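Local coordinates for DNA ligase (Aquifex aeolicus, PDB 3QWU), which probably joins nucleic acid ends as an ATP-dependent ligase and binds adenosine and calcium, at residues K17-E22 with L30-D35; E23-E28 with G102-F107; T108-P113 with C308-K313; S327-V332 with F352-G357. All blocks are in the same frame, centred on the assembly; numbering follows the deposited sequence.

Interaction 1: residues K17-E22 with L30-D35; sequences KKVRSE and LRFNDD
Lys18 opens the pairing with its carbonyl O, which accepts a hydrogen bond from the backbone N of Asn33 at 2.6 Å. At Val19, CG1 turns to CB of Leu30 (3.9 Å) while CG2 stands over the face of the Phe32 ring, a CH-pi contact whose closeness in the model is doubtful. Arg20 exchanges both backbone hydrogen bonds with Arg31, its N giving to Arg31 O at 3.0 Å, and its guanidinium lies against the Asn33 amide, the two planes 35° apart. Glu22 ends the run with OE2, which accepts from NE of Arg31 at 2.9 Å in a nearly straight salt bridge lying in the guanidinium plane; Arg31 runs out with CG anti to the backbone N (chi1 -180°) and bends at chi3, which turns NE to Glu22. Asn33 OD1 takes a bond from NH2 of the same guanidinium, and Phe103 makes a cation-pi contact with Arg31. A leucine in place of Arg31 would probably leave the Glu22 carboxylate without its mate and the Asn33 amide freer to turn. Alternating faces and paired backbone bonds are those of an antiparallel beta hairpin, strands 19-24 and 27-32.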
loop_
_atom_site.group_PDB
_atom_site.type_symbol
_atom_site.label_atom_id
_atom_site.label_comp_id
_atom_site.label_asym_id
_atom_site.label_seq_id
_atom_site.Cartn_x
_atom_site.Cartn_y
_atom_site.Cartn_z
ATOM N N LYS A 17 -14.405 -23.776 -3.703
ATOM C CA LYS A 17 -15.130 -22.498 -3.426
ATOM C C LYS A 17 -14.823 -21.297 -4.373
ATOM O O LYS A 17 -14.815 -20.126 -3.967
ATOM C CB LYS A 17 -15.027 -22.120 -1.930
ATOM C CG LYS A 17 -16.182 -22.726 -1.141
ATOM C CD LYS A 17 -15.956 -22.747 0.352
ATOM C CE LYS A 17 -17.047 -23.579 1.041
ATOM N NZ LYS A 17 -16.531 -24.179 2.300
ATOM N N LYS A 18 -14.599 -21.627 -5.642
ATOM C CA LYS A 18 -14.494 -20.645 -6.721
ATOM C C LYS A 18 -15.874 -20.408 -7.368
ATOM O O LYS A 18 -16.138 -19.312 -7.875
ATOM C CB LYS A 18 -13.496 -21.113 -7.800
ATOM C CG LYS A 18 -12.065 -21.361 -7.330
ATOM C CD LYS A 18 -11.577 -20.316 -6.333
ATOM C CE LYS A 18 -10.051 -20.234 -6.281
ATOM N NZ LYS A 18 -9.540 -19.977 -4.895
ATOM N N VAL A 19 -16.737 -21.429 -7.354
ATOM C CA VAL A 19 -18.110 -21.296 -7.835
ATOM C C VAL A 19 -19.098 -21.460 -6.668
ATOM O O VAL A 19 -18.810 -22.192 -5.721
ATOM C CB VAL A 19 -18.406 -22.319 -8.976
ATOM C CG1 VAL A 19 -19.906 -22.635 -9.087
ATOM C CG2 VAL A 19 -17.870 -21.796 -10.290
ATOM N N ARG A 20 -20.232 -20.753 -6.738
ATOM C CA ARG A 20 -21.321 -20.830 -5.752
ATOM C C ARG A 20 -22.675 -20.725 -6.463
ATOM O O ARG A 20 -22.827 -19.981 -7.433
ATOM C CB ARG A 20 -21.260 -19.705 -4.699
ATOM C CG ARG A 20 -19.898 -19.105 -4.442
ATOM C CD ARG A 20 -19.668 -18.729 -2.990
ATOM N NE ARG A 20 -18.248 -18.909 -2.669
ATOM C CZ ARG A 20 -17.363 -17.936 -2.424
ATOM N NH1 ARG A 20 -17.723 -16.652 -2.420
ATOM N NH2 ARG A 20 -16.094 -18.253 -2.156
ATOM N N SER A 21 -23.667 -21.448 -5.959
ATOM C CA SER A 21 -25.018 -21.335 -6.479
ATOM C C SER A 21 -25.653 -20.130 -5.843
ATOM O O SER A 21 -25.463 -19.871 -4.663
ATOM C CB SER A 21 -25.838 -22.590 -6.201
ATOM O OG SER A 21 -25.530 -23.095 -4.931
ATOM N N GLU A 22 -26.368 -19.366 -6.648
ATOM C CA GLU A 22 -27.083 -18.210 -6.167
ATOM C C GLU A 22 -28.488 -18.455 -6.586
ATOM O O GLU A 22 -28.729 -19.291 -7.452
ATOM C CB GLU A 22 -26.580 -16.924 -6.837
ATOM C CG GLU A 22 -25.070 -16.633 -6.712
ATOM C CD GLU A 22 -24.592 -16.301 -5.290
ATOM O OE1 GLU A 22 -25.411 -16.258 -4.345
ATOM O OE2 GLU A 22 -23.374 -16.076 -5.135
ATOM N N LEU A 30 -25.263 -20.964 -11.146
ATOM C CA LEU A 30 -23.917 -21.111 -10.586
ATOM C C LEU A 30 -23.102 -19.899 -10.999
ATOM O O LEU A 30 -23.209 -19.446 -12.144
ATOM C CB LEU A 30 -23.277 -22.395 -11.084
ATOM C CG LEU A 30 -23.978 -23.687 -10.607
ATOM C CD1 LEU A 30 -25.293 -24.018 -11.413
ATOM C CD2 LEU A 30 -23.026 -24.840 -10.661
ATOM N N ARG A 31 -22.315 -19.360 -10.065
ATOM C CA ARG A 31 -21.580 -18.110 -10.272
ATOM C C ARG A 31 -20.109 -18.263 -9.960
ATOM O O ARG A 31 -19.744 -18.690 -8.867
ATOM C CB ARG A 31 -22.143 -17.033 -9.354
ATOM C CG ARG A 31 -21.464 -15.680 -9.484
ATOM C CD ARG A 31 -22.101 -14.667 -8.573
ATOM N NE ARG A 31 -21.722 -14.850 -7.169
ATOM C CZ ARG A 31 -20.615 -14.368 -6.588
ATOM N NH1 ARG A 31 -19.718 -13.685 -7.265
ATOM N NH2 ARG A 31 -20.409 -14.579 -5.307
ATOM N N PHE A 32 -19.262 -17.900 -10.914
ATOM C CA PHE A 32 -17.808 -17.928 -10.705
ATOM C C PHE A 32 -17.360 -16.733 -9.877
ATOM O O PHE A 32 -17.353 -15.592 -10.352
ATOM C CB PHE A 32 -17.052 -17.987 -12.041
ATOM C CG PHE A 32 -16.857 -19.387 -12.535
ATOM C CD1 PHE A 32 -17.804 -19.995 -13.329
ATOM C CD2 PHE A 32 -15.745 -20.117 -12.149
ATOM C CE1 PHE A 32 -17.614 -21.315 -13.768
ATOM C CE2 PHE A 32 -15.550 -21.450 -12.556
ATOM C CZ PHE A 32 -16.471 -22.048 -13.369
ATOM N N ASN A 33 -16.994 -16.997 -8.629
ATOM C CA ASN A 33 -16.652 -15.936 -7.694
ATOM C C ASN A 33 -15.246 -15.407 -7.940
ATOM O O ASN A 33 -14.968 -14.245 -7.690
ATOM C CB ASN A 33 -16.769 -16.447 -6.260
ATOM C CG ASN A 33 -16.502 -15.367 -5.244
ATOM O OD1 ASN A 33 -17.342 -14.504 -5.020
ATOM N ND2 ASN A 33 -15.317 -15.404 -4.623
ATOM N N ASP A 34 -14.368 -16.286 -8.415
ATOM C CA ASP A 34 -13.012 -15.924 -8.830
ATOM C C ASP A 34 -12.693 -16.566 -10.156
ATOM O O ASP A 34 -13.410 -17.471 -10.605
ATOM C CB ASP A 34 -11.978 -16.458 -7.819
ATOM C CG ASP A 34 -11.730 -15.504 -6.662
ATOM O OD1 ASP A 34 -11.797 -14.257 -6.848
ATOM O OD2 ASP A 34 -11.461 -16.025 -5.552
ATOM N N ASP A 35 -11.589 -16.123 -10.753
ATOM C CA ASP A 35 -10.973 -16.832 -11.862
ATOM C C ASP A 35 -10.677 -18.243 -11.419
ATOM O O ASP A 35 -10.311 -18.492 -10.271
ATOM C CB ASP A 35 -9.670 -16.171 -12.291
ATOM C CG ASP A 35 -9.867 -14.792 -12.875
ATOM O OD1 ASP A 35 -10.951 -14.502 -13.412
ATOM O OD2 ASP A 35 -8.932 -13.973 -12.783
#

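Interaction 2: residues E23-E28 with G102-F107; sequences EAFGLE and GFICPF
Ile104 reaches the hairpin turn with two separate branches. Its CG2, placed opposite the backbone N, meets CD1 of Phe25 at 3.6 Å, whereas the CG1 arm runs out fully extended (chi2 -180°) and carries CD1 toward Ala24 and Leu27. There the methyl lies 3.7 Å from the carbonyl O of Ala24 and 4.0 Å from CD2 of Leu27, whose side chain crosses that of Ile104 at about a right angle. Phe25 has CG opposite its carbonyl carbon (chi1 -72°), a torsion that extends the ring past Ile104 until CZ comes within 3.8 Å of CA of Pro106, which sits at the ring's edge, near its plane. The turn from Ala24 to Leu27 is of type I', closed by the bond from Leu27 N to Ala24 O, and Phe25 and Gly26 both take the positive phi that this turn requires. Tyr96 touches both Phe25 and Leu27. Between these side chains the contact depends on close apolar fit rather than on directional bonds, while the Tyr29 hydroxyl of the same hairpin supplies a polar link to Ile104 N.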
loop_
_atom_site.group_PDB
_atom_site.type_symbol
_atom_site.label_atom_id
_atom_site.label_comp_id
_atom_site.label_asym_id
_atom_site.label_seq_id
_atom_site.Cartn_x
_atom_site.Cartn_y
_atom_site.Cartn_z
ATOM N N GLU A 23 -29.419 -17.757 -5.953
ATOM C CA GLU A 23 -30.794 -17.680 -6.455
ATOM C C GLU A 23 -31.251 -16.233 -6.382
ATOM O O GLU A 23 -31.015 -15.537 -5.384
ATOM C CB GLU A 23 -31.775 -18.591 -5.708
ATOM C CG GLU A 23 -33.221 -18.462 -6.271
ATOM C CD GLU A 23 -34.129 -19.671 -6.003
ATOM O OE1 GLU A 23 -33.729 -20.840 -6.266
ATOM O OE2 GLU A 23 -35.278 -19.444 -5.548
ATOM N N ALA A 24 -31.873 -15.769 -7.452
ATOM C CA ALA A 24 -32.290 -14.379 -7.515
ATOM C C ALA A 24 -33.271 -14.168 -8.681
ATOM O O ALA A 24 -33.082 -14.703 -9.777
ATOM C CB ALA A 24 -31.078 -13.487 -7.637
ATOM N N PHE A 25 -34.331 -13.414 -8.414
ATOM C CA PHE A 25 -35.376 -13.137 -9.391
ATOM C C PHE A 25 -36.036 -14.382 -9.946
ATOM O O PHE A 25 -36.548 -14.354 -11.065
ATOM C CB PHE A 25 -34.842 -12.268 -10.531
ATOM C CG PHE A 25 -34.581 -10.862 -10.118
ATOM C CD1 PHE A 25 -33.388 -10.513 -9.505
ATOM C CD2 PHE A 25 -35.541 -9.881 -10.321
ATOM C CE1 PHE A 25 -33.164 -9.213 -9.116
ATOM C CE2 PHE A 25 -35.325 -8.595 -9.938
ATOM C CZ PHE A 25 -34.134 -8.250 -9.332
ATOM N N GLY A 26 -36.050 -15.456 -9.157
ATOM C CA GLY A 26 -36.654 -16.720 -9.580
ATOM C C GLY A 26 -35.709 -17.643 -10.330
ATOM O O GLY A 26 -36.107 -18.700 -10.794
ATOM N N LEU A 27 -34.454 -17.253 -10.447
ATOM C CA LEU A 27 -33.499 -18.008 -11.230
ATOM C C LEU A 27 -32.515 -18.593 -10.264
ATOM O O LEU A 27 -32.072 -17.912 -9.332
ATOM C CB LEU A 27 -32.728 -17.120 -12.224
ATOM C CG LEU A 27 -33.430 -16.428 -13.397
ATOM C CD1 LEU A 27 -34.387 -15.334 -12.920
ATOM C CD2 LEU A 27 -32.373 -15.823 -14.342
ATOM N N GLU A 28 -32.151 -19.843 -10.519
ATOM C CA GLU A 28 -31.147 -20.557 -9.741
ATOM C C GLU A 28 -29.973 -20.753 -10.676
ATOM O O GLU A 28 -30.177 -21.211 -11.801
ATOM C CB GLU A 28 -31.707 -21.895 -9.287
ATOM C CG GLU A 28 -31.160 -22.322 -7.941
ATOM C CD GLU A 28 -31.898 -23.552 -7.369
ATOM O OE1 GLU A 28 -33.026 -23.877 -7.821
ATOM O OE2 GLU A 28 -31.328 -24.187 -6.463
ATOM N N GLY A 102 -20.986 -11.327 -11.288
ATOM C CA GLY A 102 -21.914 -12.346 -11.726
ATOM C C GLY A 102 -23.180 -12.436 -10.906
ATOM O O GLY A 102 -23.918 -13.397 -11.043
ATOM N N PHE A 103 -23.449 -11.449 -10.052
ATOM C CA PHE A 103 -24.742 -11.390 -9.406
ATOM C C PHE A 103 -25.768 -10.748 -10.346
ATOM O O PHE A 103 -25.439 -9.894 -11.189
ATOM C CB PHE A 103 -24.688 -10.565 -8.144
ATOM C CG PHE A 103 -23.764 -11.097 -7.092
ATOM C CD1 PHE A 103 -24.197 -12.071 -6.200
ATOM C CD2 PHE A 103 -22.472 -10.583 -6.964
ATOM C CE1 PHE A 103 -23.375 -12.540 -5.205
ATOM C CE2 PHE A 103 -21.619 -11.066 -5.957
ATOM C CZ PHE A 103 -22.092 -12.051 -5.077
ATOM N N ILE A 104 -27.028 -11.130 -10.178
ATOM C CA ILE A 104 -28.106 -10.401 -10.835
ATOM C C ILE A 104 -28.313 -9.148 -10.022
ATOM O O ILE A 104 -28.714 -9.214 -8.866
ATOM C CB ILE A 104 -29.417 -11.212 -10.943
ATOM C CG1 ILE A 104 -29.158 -12.496 -11.733
ATOM C CG2 ILE A 104 -30.498 -10.400 -11.666
ATOM C CD1 ILE A 104 -30.370 -13.342 -11.887
ATOM N N CYS A 105 -28.020 -8.012 -10.658
ATOM C CA CYS A 105 -28.064 -6.704 -10.003
ATOM C C CYS A 105 -29.500 -6.250 -9.915
ATOM O O CYS A 105 -30.139 -6.025 -10.946
ATOM C CB CYS A 105 -27.297 -5.669 -10.795
ATOM S SG CYS A 105 -27.384 -4.060 -9.936
ATOM N N PRO A 106 -30.022 -6.126 -8.693
ATOM C CA PRO A 106 -31.415 -5.716 -8.525
ATOM C C PRO A 106 -31.674 -4.277 -8.989
ATOM O O PRO A 106 -32.756 -3.960 -9.466
ATOM C CB PRO A 106 -31.655 -5.857 -7.007
ATOM C CG PRO A 106 -30.504 -6.546 -6.463
ATOM C CD PRO A 106 -29.372 -6.448 -7.406
ATOM N N PHE A 107 -30.677 -3.413 -8.859
ATOM C CA PHE A 107 -30.845 -2.045 -9.303
ATOM C C PHE A 107 -30.814 -1.974 -10.820
ATOM O O PHE A 107 -31.777 -1.480 -11.422
ATOM C CB PHE A 107 -29.784 -1.133 -8.694
ATOM C CG PHE A 107 -29.666 0.205 -9.369
ATOM C CD1 PHE A 107 -30.546 1.208 -9.086
ATOM C CD2 PHE A 107 -28.661 0.445 -10.277
ATOM C CE1 PHE A 107 -30.424 2.436 -9.660
ATOM C CE2 PHE A 107 -28.550 1.663 -10.889
ATOM C CZ PHE A 107 -29.425 2.670 -10.566
#

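Interaction 3: residues T108-P113 with C308-K313; sequences TTDRLP and CKFRKK
A chi1 of 175° swings the Asp110 carboxylate away from its own backbone N and out from helix 106-115 to the end of strand 303-310; Arg111, bent at both chi2 and chi3, curls back to the same strand. The Asp110 carboxylate forks over two successive backbone amides: OD1 accepts from Arg311 N at 2.9 Å with a nearly straight bond of 168°, and OD2 accepts from Lys312 N, also at 2.9 Å. Both oxygens use their syn lone pairs, so the two bonds together fix the rotation of the group. Asn315 ND2 also gives to OD2, and CB of Phe310 lies 3.7 Å from that oxygen. Were Asp110 replaced by an alanine, the amides of Arg311 and Lys312 and the Asn315 side chain would probably lose their shared acceptor, and the bend after the strand would be less firmly held. Arg111 NH2 donates to Lys309 O at 3.1 Å, coming from above the carbonyl plane. The rest of its guanidinium is engaged by Asp151 and Asp114, through salt bridges at NH1 and NE. Farther along the helix, CB of Pro113 packs 3.4 Å from NH2 of Arg311, at the guanidinium edge. A carboxylate receiving the amides just before helix 313-325 here ties a helix of the RNA ligase family region to the antiparallel sheet of the C-terminal region, a contact between domain regions.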
loop_
_atom_site.group_PDB
_atom_site.type_symbol
_atom_site.label_atom_id
_atom_site.label_comp_id
_atom_site.label_asym_id
_atom_site.label_seq_id
_atom_site.Cartn_x
_atom_site.Cartn_y
_atom_site.Cartn_z
ATOM N N THR A 108 -29.730 -2.451 -11.433
ATOM C CA THR A 108 -29.586 -2.429 -12.904
ATOM C C THR A 108 -30.733 -3.181 -13.581
ATOM O O THR A 108 -31.291 -2.692 -14.552
ATOM C CB THR A 108 -28.223 -3.029 -13.399
ATOM O OG1 THR A 108 -27.160 -2.578 -12.555
ATOM C CG2 THR A 108 -27.958 -2.706 -14.938
ATOM N N THR A 109 -31.088 -4.357 -13.087
ATOM C CA THR A 109 -32.238 -5.108 -13.639
ATOM C C THR A 109 -33.580 -4.356 -13.514
ATOM O O THR A 109 -34.372 -4.371 -14.438
ATOM C CB THR A 109 -32.426 -6.486 -12.971
ATOM O OG1 THR A 109 -31.236 -7.223 -13.115
ATOM C CG2 THR A 109 -33.610 -7.258 -13.611
ATOM N N ASP A 110 -33.835 -3.737 -12.362
ATOM C CA ASP A 110 -35.040 -2.908 -12.166
ATOM C C ASP A 110 -35.102 -1.753 -13.179
ATOM O O ASP A 110 -36.143 -1.408 -13.725
ATOM C CB ASP A 110 -34.999 -2.335 -10.739
ATOM C CG ASP A 110 -36.135 -1.368 -10.449
ATOM O OD1 ASP A 110 -36.126 -0.268 -11.028
ATOM O OD2 ASP A 110 -37.025 -1.698 -9.641
ATOM N N ARG A 111 -33.983 -1.140 -13.428
ATOM C CA ARG A 111 -33.990 0.056 -14.248
ATOM C C ARG A 111 -33.736 -0.143 -15.757
ATOM O O ARG A 111 -33.748 0.834 -16.485
ATOM C CB ARG A 111 -32.995 1.047 -13.680
ATOM C CG ARG A 111 -33.288 1.486 -12.262
ATOM C CD ARG A 111 -34.574 2.259 -12.158
ATOM N NE ARG A 111 -34.574 3.386 -13.087
ATOM C CZ ARG A 111 -33.949 4.534 -12.877
ATOM N NH1 ARG A 111 -33.984 5.463 -13.796
ATOM N NH2 ARG A 111 -33.288 4.748 -11.754
ATOM N N LEU A 112 -33.557 -1.389 -16.229
ATOM C CA LEU A 112 -33.359 -1.677 -17.660
ATOM C C LEU A 112 -34.301 -0.913 -18.601
ATOM O O LEU A 112 -33.858 -0.319 -19.584
ATOM C CB LEU A 112 -33.471 -3.183 -17.912
ATOM C CG LEU A 112 -32.269 -4.023 -17.447
ATOM C CD1 LEU A 112 -32.403 -5.533 -17.871
ATOM C CD2 LEU A 112 -30.954 -3.432 -17.963
ATOM N N PRO A 113 -35.602 -0.890 -18.294
ATOM C CA PRO A 113 -36.528 -0.177 -19.202
ATOM C C PRO A 113 -36.337 1.332 -19.310
ATOM O O PRO A 113 -36.600 1.934 -20.341
ATOM C CB PRO A 113 -37.917 -0.525 -18.634
ATOM C CG PRO A 113 -37.677 -1.853 -17.810
ATOM C CD PRO A 113 -36.310 -1.628 -17.230
ATOM N N CYS A 308 -30.048 6.382 -4.982
ATOM C CA CYS A 308 -30.483 5.811 -6.265
ATOM C C CYS A 308 -31.981 5.529 -6.252
ATOM O O CYS A 308 -32.612 5.579 -5.202
ATOM C CB CYS A 308 -29.657 4.575 -6.593
ATOM S SG CYS A 308 -29.755 3.282 -5.317
ATOM N N LYS A 309 -32.543 5.295 -7.439
ATOM C CA LYS A 309 -34.019 5.236 -7.696
ATOM C C LYS A 309 -34.490 3.881 -8.209
ATOM O O LYS A 309 -33.854 3.320 -9.090
ATOM C CB LYS A 309 -34.334 6.175 -8.837
ATOM C CG LYS A 309 -35.021 7.396 -8.513
ATOM C CD LYS A 309 -34.898 8.347 -9.726
ATOM C CE LYS A 309 -36.042 8.171 -10.718
ATOM N NZ LYS A 309 -35.980 9.073 -11.907
ATOM N N PHE A 310 -35.623 3.392 -7.746
ATOM C CA PHE A 310 -36.152 2.144 -8.271
ATOM C C PHE A 310 -37.590 2.278 -8.696
ATOM O O PHE A 310 -38.322 3.057 -8.122
ATOM C CB PHE A 310 -36.123 1.011 -7.258
ATOM C CG PHE A 310 -34.796 0.710 -6.719
ATOM C CD1 PHE A 310 -34.166 1.601 -5.870
ATOM C CD2 PHE A 310 -34.196 -0.510 -6.987
ATOM C CE1 PHE A 310 -32.917 1.309 -5.331
ATOM C CE2 PHE A 310 -32.961 -0.837 -6.432
ATOM C CZ PHE A 310 -32.303 0.075 -5.617
ATOM N N ARG A 311 -37.978 1.479 -9.684
ATOM C CA ARG A 311 -39.379 1.280 -10.064
ATOM C C ARG A 311 -40.097 0.397 -9.034
ATOM O O ARG A 311 -41.276 0.631 -8.734
ATOM C CB ARG A 311 -39.461 0.666 -11.459
ATOM C CG ARG A 311 -38.646 1.479 -12.478
ATOM C CD ARG A 311 -38.935 1.113 -13.891
ATOM N NE ARG A 311 -40.146 1.772 -14.364
ATOM C CZ ARG A 311 -40.679 1.601 -15.575
ATOM N NH1 ARG A 311 -41.797 2.255 -15.884
ATOM N NH2 ARG A 311 -40.111 0.787 -16.465
ATOM N N LYS A 312 -39.371 -0.559 -8.447
ATOM C CA LYS A 312 -39.949 -1.445 -7.463
ATOM C C LYS A 312 -39.242 -1.340 -6.119
ATOM O O LYS A 312 -38.011 -1.444 -6.051
ATOM C CB LYS A 312 -39.801 -2.884 -7.922
ATOM C CG LYS A 312 -40.575 -3.265 -9.148
ATOM C CD LYS A 312 -40.909 -4.779 -9.097
ATOM C CE LYS A 312 -41.617 -5.289 -10.380
ATOM N NZ LYS A 312 -41.884 -6.764 -10.268
ATOM N N LYS A 313 -40.021 -1.209 -5.057
ATOM C CA LYS A 313 -39.520 -1.326 -3.673
ATOM C C LYS A 313 -38.817 -2.638 -3.348
ATOM O O LYS A 313 -37.756 -2.633 -2.776
ATOM C CB LYS A 313 -40.654 -1.141 -2.658
ATOM C CG LYS A 313 -40.177 -0.647 -1.313
ATOM C CD LYS A 313 -41.198 -0.947 -0.217
ATOM C CE LYS A 313 -40.672 -0.542 1.153
ATOM N NZ LYS A 313 -41.550 -1.073 2.258
#

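Interaction 4: residues S327-V332 with F352-G357; sequences SKHIQV and FLNMTG
One backbone hydrogen bond spans this contact: Leu353 N, in the first turn of helix 353-363, donates to His329 O at 3.2 Å, almost in line with the carbonyl bond. Among the apolar groups, Ile330 and Phe352 lie side by side and point the same way, CD1 of Ile330 being 4.0 Å from CD1 of the Phe352 ring; chi1 values of -73° and -61° set CG1 of the one and CG of the other anti to their carbonyl carbons, which runs the two chains alongside each other. Leu353 spreads its two methyls differently. CD2 rests 3.3 Å from His329 O, a methyl beside a carbonyl, while CD1 touches Gln331 CB at 3.9 Å, the two side chains crossing at about a right angle. Ile330 and Phe352 form an antiparallel non-hydrogen-bonded pair at the end of the hairpin made by strands 330-340 and 343-352, and Phe352, at the N-cap position, is where strand gives way to helix. Among the polar groups, OD1 of Asn354 approaches the His329 ring, 3.6 Å from ND1, with ring and amide planes 41° apart. At the helix start, Phe352 O accepts from both N and OG1 of Thr356, the hydroxyl approaching from above the carbonyl plane. Around the edge of the contact, Gln249 packs against His329 and Ile330, and Asn246 against Phe352.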
loop_
_atom_site.group_PDB
_atom_site.type_symbol
_atom_site.label_atom_id
_atom_site.label_comp_id
_atom_site.label_asym_id
_atom_site.label_seq_id
_atom_site.Cartn_x
_atom_site.Cartn_y
_atom_site.Cartn_z
ATOM N N SER A 327 -19.222 -6.514 0.795
ATOM C CA SER A 327 -18.895 -5.665 1.931
ATOM C C SER A 327 -18.968 -6.333 3.339
ATOM O O SER A 327 -20.030 -6.346 3.973
ATOM C CB SER A 327 -19.874 -4.476 1.885
ATOM O OG SER A 327 -20.234 -4.162 0.539
ATOM N N LYS A 328 -17.850 -6.896 3.811
ATOM C CA LYS A 328 -17.660 -7.150 5.249
ATOM C C LYS A 328 -16.668 -6.084 5.739
ATOM O O LYS A 328 -15.939 -5.510 4.918
ATOM C CB LYS A 328 -17.161 -8.568 5.532
ATOM C CG LYS A 328 -17.944 -9.260 6.663
ATOM C CD LYS A 328 -17.226 -10.483 7.247
ATOM C CE LYS A 328 -16.540 -10.186 8.596
ATOM N NZ LYS A 328 -16.146 -11.418 9.382
ATOM N N HIS A 329 -16.686 -5.793 7.052
ATOM C CA HIS A 329 -16.032 -4.591 7.645
ATOM C C HIS A 329 -16.743 -3.277 7.206
ATOM O O HIS A 329 -16.555 -2.206 7.816
ATOM C CB HIS A 329 -14.535 -4.444 7.278
ATOM C CG HIS A 329 -13.765 -5.727 7.157
ATOM N ND1 HIS A 329 -13.515 -6.562 8.230
ATOM C CD2 HIS A 329 -13.116 -6.273 6.097
ATOM C CE1 HIS A 329 -12.789 -7.593 7.823
ATOM N NE2 HIS A 329 -12.536 -7.443 6.532
ATOM N N ILE A 330 -17.490 -3.342 6.107
ATOM C CA ILE A 330 -18.324 -2.229 5.662
ATOM C C ILE A 330 -19.750 -2.502 6.137
ATOM O O ILE A 330 -20.273 -3.575 5.887
ATOM C CB ILE A 330 -18.330 -2.115 4.122
ATOM C CG1 ILE A 330 -16.999 -1.575 3.572
ATOM C CG2 ILE A 330 -19.438 -1.222 3.691
ATOM C CD1 ILE A 330 -15.747 -2.004 4.370
ATOM N N GLN A 331 -20.359 -1.549 6.837
ATOM C CA GLN A 331 -21.747 -1.673 7.252
ATOM C C GLN A 331 -22.630 -0.968 6.237
ATOM O O GLN A 331 -22.425 0.220 5.973
ATOM C CB GLN A 331 -21.977 -1.042 8.635
ATOM C CG GLN A 331 -23.440 -1.024 9.097
ATOM C CD GLN A 331 -23.629 -0.508 10.536
ATOM O OE1 GLN A 331 -22.811 0.253 11.072
ATOM N NE2 GLN A 331 -24.733 -0.908 11.149
ATOM N N VAL A 332 -23.617 -1.683 5.685
ATOM C CA VAL A 332 -24.677 -1.063 4.866
ATOM C C VAL A 332 -25.843 -0.682 5.764
ATOM O O VAL A 332 -26.341 -1.498 6.567
ATOM C CB VAL A 332 -25.090 -1.971 3.712
ATOM C CG1 VAL A 332 -26.152 -1.289 2.826
ATOM C CG2 VAL A 332 -23.853 -2.354 2.897
ATOM N N PHE A 352 -17.417 2.639 6.970
ATOM C CA PHE A 352 -16.128 1.942 7.069
ATOM C C PHE A 352 -15.696 1.800 8.535
ATOM O O PHE A 352 -15.111 2.727 9.117
ATOM C CB PHE A 352 -15.069 2.735 6.280
ATOM C CG PHE A 352 -15.391 2.849 4.807
ATOM C CD1 PHE A 352 -14.934 1.899 3.906
ATOM C CD2 PHE A 352 -16.231 3.859 4.345
ATOM C CE1 PHE A 352 -15.276 1.984 2.559
ATOM C CE2 PHE A 352 -16.581 3.946 3.005
ATOM C CZ PHE A 352 -16.092 3.036 2.111
ATOM N N LEU A 353 -15.963 0.629 9.116
ATOM C CA LEU A 353 -15.828 0.404 10.554
ATOM C C LEU A 353 -14.389 0.421 11.010
ATOM O O LEU A 353 -14.096 0.846 12.132
ATOM C CB LEU A 353 -16.412 -0.967 10.971
ATOM C CG LEU A 353 -17.892 -1.239 11.277
ATOM C CD1 LEU A 353 -18.894 -0.155 10.844
ATOM C CD2 LEU A 353 -18.236 -2.580 10.627
ATOM N N ASN A 354 -13.506 -0.089 10.160
ATOM C CA ASN A 354 -12.098 -0.153 10.509
ATOM C C ASN A 354 -11.432 1.201 10.414
ATOM O O ASN A 354 -10.702 1.580 11.298
ATOM C CB ASN A 354 -11.371 -1.260 9.731
ATOM C CG ASN A 354 -11.802 -2.695 10.222
ATOM O OD1 ASN A 354 -11.739 -3.688 9.477
ATOM N ND2 ASN A 354 -12.287 -2.765 11.461
ATOM N N MET A 355 -11.745 1.971 9.399
ATOM C CA MET A 355 -11.255 3.329 9.336
ATOM C C MET A 355 -11.828 4.111 10.482
ATOM O O MET A 355 -11.096 4.895 11.115
ATOM C CB MET A 355 -11.648 4.018 8.028
ATOM C CG MET A 355 -11.009 5.360 7.842
ATOM S SD MET A 355 -9.187 5.248 7.914
ATOM C CE MET A 355 -8.857 5.055 6.157
ATOM N N THR A 356 -13.123 3.897 10.737
ATOM C CA THR A 356 -13.839 4.547 11.824
ATOM C C THR A 356 -13.150 4.284 13.153
ATOM O O THR A 356 -12.780 5.251 13.854
ATOM C CB THR A 356 -15.351 4.158 11.847
ATOM O OG1 THR A 356 -16.000 4.745 10.702
ATOM C CG2 THR A 356 -16.055 4.676 13.170
ATOM N N GLY A 357 -12.940 3.007 13.487
ATOM C CA GLY A 357 -12.204 2.626 14.732
ATOM C C GLY A 357 -10.741 3.110 14.765
ATOM O O GLY A 357 -10.221 3.511 15.787
#

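Interactions 1 and 2 share the hairpin of strands 19-24 and 27-32, and their segments alternate along the chain; their centres are 14 Å apart, and Phe103 touches Arg31 and Glu22. Interaction 3 follows in sequence, its centre 13 Å from that of interaction 2; both use helix 106-115, and Phe107 packs on Phe310. Helix 106-115 thus provides one link between the N-terminal hairpin and the C-terminal sheet. Interaction 4 lies at the other end of that sheet, 27 Å from interaction 3 between centres and touching none of the others. All four lie away from the adenosine and calcium sites, joining parts of the fold rather than forming those sites.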